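Local coordinates for protein glucosamine-6-phosphate deaminase (Thermotoga maritima, PDB 1J5X) that is an alpha/beta protein of the SIS-domain family, with two parallel-sheet halves in one chain, at residues L106-L118 with K332-L342. Numbering follows the deposited sequence.
Sequences LFSRTGNTTEVLL and KPPHLEKTVVL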
loop_
_atom_site.group_PDB
_atom_site.type_symbol
_atom_site.label_atom_id
_atom_site.label_comp_id
_atom_site.label_asym_id
_atom_site.label_seq_id
_atom_site.Cartn_x
_atom_site.Cartn_y
_atom_site.Cartn_z
ATOM N N LEU A 106 9.826 -1.517 -11.680
ATOM C CA LEU A 106 9.207 -2.878 -11.681
ATOM C C LEU A 106 9.272 -3.426 -10.221
ATOM O O LEU A 106 10.337 -3.401 -9.606
ATOM C CB LEU A 106 10.028 -3.796 -12.619
ATOM C CG LEU A 106 9.901 -3.719 -14.147
ATOM C CD1 LEU A 106 8.686 -4.445 -14.597
ATOM C CD2 LEU A 106 9.889 -2.264 -14.612
ATOM N N PHE A 107 8.144 -3.865 -9.669
ATOM C CA PHE A 107 8.087 -4.330 -8.290
ATOM C C PHE A 107 7.799 -5.825 -8.179
ATOM O O PHE A 107 6.833 -6.315 -8.743
ATOM C CB PHE A 107 6.954 -3.643 -7.525
ATOM C CG PHE A 107 7.066 -2.139 -7.453
ATOM C CD1 PHE A 107 6.743 -1.356 -8.554
ATOM C CD2 PHE A 107 7.512 -1.519 -6.273
ATOM C CE1 PHE A 107 6.874 0.046 -8.488
ATOM C CE2 PHE A 107 7.649 -0.097 -6.173
ATOM C CZ PHE A 107 7.328 0.689 -7.295
ATOM N N SER A 108 8.634 -6.522 -7.432
ATOM C CA SER A 108 8.364 -7.967 -7.171
ATOM C C SER A 108 9.201 -8.217 -5.908
ATOM O O SER A 108 10.422 -8.208 -5.976
ATOM C CB SER A 108 8.890 -8.872 -8.310
ATOM O OG SER A 108 8.784 -10.251 -7.833
ATOM N N ARG A 109 8.518 -8.415 -4.805
ATOM C CA ARG A 109 9.180 -8.634 -3.513
ATOM C C ARG A 109 10.183 -9.789 -3.623
ATOM O O ARG A 109 11.353 -9.618 -3.287
ATOM C CB ARG A 109 8.131 -8.959 -2.472
ATOM C CG ARG A 109 8.722 -9.278 -1.076
ATOM C CD ARG A 109 7.616 -9.449 -0.052
ATOM N NE ARG A 109 6.592 -10.425 -0.441
ATOM C CZ ARG A 109 5.847 -11.110 0.424
ATOM N NH1 ARG A 109 6.023 -10.943 1.725
ATOM N NH2 ARG A 109 4.878 -11.912 -0.004
ATOM N N THR A 110 9.722 -10.955 -4.107
ATOM C CA THR A 110 10.644 -12.128 -4.211
ATOM C C THR A 110 11.586 -11.966 -5.395
ATOM O O THR A 110 12.647 -12.616 -5.495
ATOM C CB THR A 110 9.881 -13.494 -4.392
ATOM O OG1 THR A 110 9.203 -13.487 -5.649
ATOM C CG2 THR A 110 8.898 -13.754 -3.236
ATOM N N GLY A 111 11.209 -11.071 -6.318
ATOM C CA GLY A 111 12.023 -10.806 -7.506
ATOM C C GLY A 111 11.908 -11.879 -8.602
ATOM O O GLY A 111 12.579 -11.813 -9.606
ATOM N N ASN A 112 11.021 -12.839 -8.416
ATOM C CA ASN A 112 10.927 -13.907 -9.403
ATOM C C ASN A 112 9.520 -14.044 -10.026
ATOM O O ASN A 112 9.245 -14.990 -10.782
ATOM C CB ASN A 112 11.399 -15.236 -8.753
ATOM C CG ASN A 112 12.913 -15.266 -8.539
ATOM O OD1 ASN A 112 13.670 -14.731 -9.480
ATOM N ND2 ASN A 112 13.397 -15.829 -7.521
ATOM N N THR A 113 8.660 -13.060 -9.750
ATOM C CA THR A 113 7.279 -13.040 -10.282
ATOM C C THR A 113 7.333 -13.054 -11.810
ATOM O O THR A 113 7.856 -12.136 -12.441
ATOM C CB THR A 113 6.534 -11.784 -9.762
ATOM O OG1 THR A 113 6.661 -11.758 -8.337
ATOM C CG2 THR A 113 5.059 -11.834 -10.125
ATOM N N THR A 114 6.813 -14.134 -12.396
ATOM C CA THR A 114 6.902 -14.295 -13.844
ATOM C C THR A 114 6.414 -13.107 -14.667
ATOM O O THR A 114 7.100 -12.674 -15.588
ATOM C CB THR A 114 6.153 -15.525 -14.314
ATOM O OG1 THR A 114 6.543 -16.688 -13.534
ATOM C CG2 THR A 114 6.512 -15.770 -15.760
ATOM N N GLU A 115 5.245 -12.598 -14.308
ATOM C CA GLU A 115 4.678 -11.460 -15.039
ATOM C C GLU A 115 5.583 -10.224 -14.986
ATOM O O GLU A 115 5.667 -9.478 -15.948
ATOM C CB GLU A 115 3.305 -11.166 -14.448
ATOM C CG GLU A 115 2.285 -12.211 -14.829
ATOM C CD GLU A 115 1.099 -12.144 -13.899
ATOM O OE1 GLU A 115 0.350 -11.129 -14.011
ATOM O OE2 GLU A 115 0.915 -13.035 -13.031
ATOM N N VAL A 116 6.290 -10.030 -13.866
ATOM C CA VAL A 116 7.137 -8.839 -13.710
ATOM C C VAL A 116 8.375 -9.012 -14.547
ATOM O O VAL A 116 8.878 -8.055 -15.120
ATOM C CB VAL A 116 7.480 -8.609 -12.197
ATOM C CG1 VAL A 116 8.423 -7.375 -12.018
ATOM C CG2 VAL A 116 6.201 -8.371 -11.455
ATOM N N LEU A 117 8.901 -10.263 -14.604
ATOM C CA LEU A 117 10.066 -10.513 -15.427
ATOM C C LEU A 117 9.703 -10.406 -16.922
ATOM O O LEU A 117 10.490 -9.922 -17.763
ATOM C CB LEU A 117 10.646 -11.920 -15.101
ATOM C CG LEU A 117 11.294 -11.854 -13.705
ATOM C CD1 LEU A 117 11.646 -13.345 -13.302
ATOM C CD2 LEU A 117 12.536 -10.969 -13.761
ATOM N N LEU A 118 8.506 -10.854 -17.271
ATOM C CA LEU A 118 8.121 -10.720 -18.679
ATOM C C LEU A 118 7.972 -9.241 -19.002
ATOM O O LEU A 118 8.387 -8.783 -20.080
ATOM C CB LEU A 118 6.797 -11.408 -18.958
ATOM C CG LEU A 118 6.907 -12.951 -18.889
ATOM C CD1 LEU A 118 5.517 -13.584 -18.866
ATOM C CD2 LEU A 118 7.706 -13.436 -20.094
ATOM N N LYS A 332 -1.499 -18.566 6.797
ATOM C CA LYS A 332 -1.787 -19.654 5.830
ATOM C C LYS A 332 -3.005 -19.341 4.995
ATOM O O LYS A 332 -4.018 -20.058 5.053
ATOM C CB LYS A 332 -2.086 -20.954 6.581
ATOM C CG LYS A 332 -1.082 -21.303 7.650
ATOM C CD LYS A 332 0.253 -21.638 7.023
ATOM C CE LYS A 332 1.128 -22.479 7.962
ATOM N NZ LYS A 332 2.358 -22.946 7.224
ATOM N N PRO A 333 -2.939 -18.273 4.198
ATOM C CA PRO A 333 -4.128 -17.984 3.396
ATOM C C PRO A 333 -4.329 -19.140 2.390
ATOM O O PRO A 333 -3.363 -19.623 1.821
ATOM C CB PRO A 333 -3.761 -16.681 2.657
ATOM C CG PRO A 333 -2.478 -16.218 3.297
ATOM C CD PRO A 333 -1.786 -17.457 3.795
ATOM N N PRO A 334 -5.565 -19.579 2.178
ATOM C CA PRO A 334 -5.790 -20.670 1.219
ATOM C C PRO A 334 -5.254 -20.282 -0.157
ATOM O O PRO A 334 -5.357 -19.121 -0.543
ATOM C CB PRO A 334 -7.303 -20.760 1.119
ATOM C CG PRO A 334 -7.844 -19.974 2.218
ATOM C CD PRO A 334 -6.830 -18.940 2.556
ATOM N N HIS A 335 -4.723 -21.261 -0.885
ATOM C CA HIS A 335 -4.232 -21.127 -2.280
ATOM C C HIS A 335 -3.092 -20.200 -2.683
ATOM O O HIS A 335 -2.626 -20.272 -3.832
ATOM C CB HIS A 335 -5.387 -20.771 -3.218
ATOM C CG HIS A 335 -6.744 -21.152 -2.716
ATOM N ND1 HIS A 335 -7.071 -22.442 -2.340
ATOM C CD2 HIS A 335 -7.879 -20.418 -2.582
ATOM C CE1 HIS A 335 -8.352 -22.481 -1.997
ATOM N NE2 HIS A 335 -8.865 -21.265 -2.134
ATOM N N LEU A 336 -2.655 -19.321 -1.785
ATOM C CA LEU A 336 -1.589 -18.375 -2.116
ATOM C C LEU A 336 -0.162 -18.873 -2.077
ATOM O O LEU A 336 0.183 -19.696 -1.239
ATOM C CB LEU A 336 -1.660 -17.166 -1.194
ATOM C CG LEU A 336 -3.008 -16.424 -1.190
ATOM C CD1 LEU A 336 -2.809 -15.094 -0.481
ATOM C CD2 LEU A 336 -3.529 -16.217 -2.598
ATOM N N GLU A 337 0.679 -18.282 -2.937
ATOM C CA GLU A 337 2.103 -18.608 -3.041
ATOM C C GLU A 337 2.937 -17.326 -2.945
ATOM O O GLU A 337 2.519 -16.288 -3.458
ATOM C CB GLU A 337 2.389 -19.262 -4.394
ATOM C CG GLU A 337 1.556 -20.494 -4.710
ATOM C CD GLU A 337 1.772 -20.968 -6.147
ATOM O OE1 GLU A 337 1.289 -20.278 -7.083
ATOM O OE2 GLU A 337 2.435 -22.018 -6.345
ATOM N N LYS A 338 4.118 -17.361 -2.337
ATOM C CA LYS A 338 4.895 -16.102 -2.271
ATOM C C LYS A 338 5.261 -15.628 -3.682
ATOM O O LYS A 338 5.083 -14.450 -4.043
ATOM C CB LYS A 338 6.167 -16.287 -1.441
ATOM C CG LYS A 338 6.453 -15.159 -0.426
ATOM C CD LYS A 338 7.944 -15.043 -0.088
ATOM C CE LYS A 338 8.183 -14.026 1.050
ATOM N NZ LYS A 338 9.632 -13.750 1.334
ATOM N N THR A 339 5.780 -16.538 -4.499
ATOM C CA THR A 339 6.153 -16.176 -5.856
ATOM C C THR A 339 5.115 -16.761 -6.798
ATOM O O THR A 339 4.930 -18.001 -6.832
ATOM C CB THR A 339 7.551 -16.697 -6.237
ATOM O OG1 THR A 339 8.522 -16.094 -5.388
ATOM C CG2 THR A 339 7.923 -16.295 -7.665
ATOM N N VAL A 340 4.408 -15.889 -7.534
ATOM C CA VAL A 340 3.399 -16.339 -8.500
ATOM C C VAL A 340 4.107 -16.545 -9.861
ATOM O O VAL A 340 4.620 -15.611 -10.485
ATOM C CB VAL A 340 2.237 -15.309 -8.592
ATOM C CG1 VAL A 340 1.252 -15.713 -9.665
ATOM C CG2 VAL A 340 1.536 -15.200 -7.219
ATOM N N VAL A 341 4.123 -17.798 -10.309
ATOM C CA VAL A 341 4.841 -18.223 -11.526
ATOM C C VAL A 341 3.936 -18.875 -12.556
ATOM O O VAL A 341 3.278 -19.870 -12.237
ATOM C CB VAL A 341 5.929 -19.269 -11.162
ATOM C CG1 VAL A 341 6.667 -19.769 -12.423
ATOM C CG2 VAL A 341 6.908 -18.655 -10.152
ATOM N N LEU A 342 3.927 -18.343 -13.784
ATOM C CA LEU A 342 3.075 -18.875 -14.852
ATOM C C LEU A 342 3.830 -19.892 -15.728
ATOM O O LEU A 342 5.097 -19.918 -15.656
ATOM C CB LEU A 342 2.583 -17.748 -15.755
ATOM C CG LEU A 342 1.834 -16.598 -15.095
ATOM C CD1 LEU A 342 1.491 -15.596 -16.157
ATOM C CD2 LEU A 342 0.576 -17.112 -14.402
ATOM O OXT LEU A 342 3.132 -20.608 -16.495
HETATM O O HOH W 1 5.148 -11.821 -2.915
HETATM O O HOH W 2 4.913 -13.241 -6.862
HETATM O O HOH W 3 3.450 -14.003 -12.399
#
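Thr113 and Thr114, where helix 114-125 begins, meet the C-terminal tail at Val340 and Val341, the closest CA pair being Thr114 and Val341 at 5.0 Å. Thr114 N donates to Val340 O (3.3 Å, 153°) in the carbonyl plane, and Leu342 N returns a bond to Thr114 OG1 at 3.1 Å. Turning OG1 beside its own backbone N (chi1 -50°) lets Thr114 take that N-H, so one residue grips the tail through both backbone and side chain. Water 3 also donates to Val340 O and to Glu115 OE2, while accepting from Glu115 N.

The loop joining strand 102-107 to helix 114-125 lies at the C-terminal end of a central strand in the five-stranded parallel sheet of the SIS domain; the chain's last residues run across this loop and the helix start. Further up the tail, Thr110 OG1 and Thr339 OG1 share a hydrogen bond of 2.7 Å, and Thr339 CG2 rests against Asn112 CB. Lys338 passes its extended chain over Arg109 at about a right angle, CE lying 3.7 Å above the centre of the guanidinium face, while its CD packs against Thr110 CG2. Arg109 NH1 forms a salt bridge with Glu155, whose backbone carbonyl oxygen accepts from Lys338 NZ. At the guanidinium edge, water 1 links Arg109 NH2 to Lys338 O. At the other end, Leu342 CD1 packs 3.7 Å from Glu115 CG.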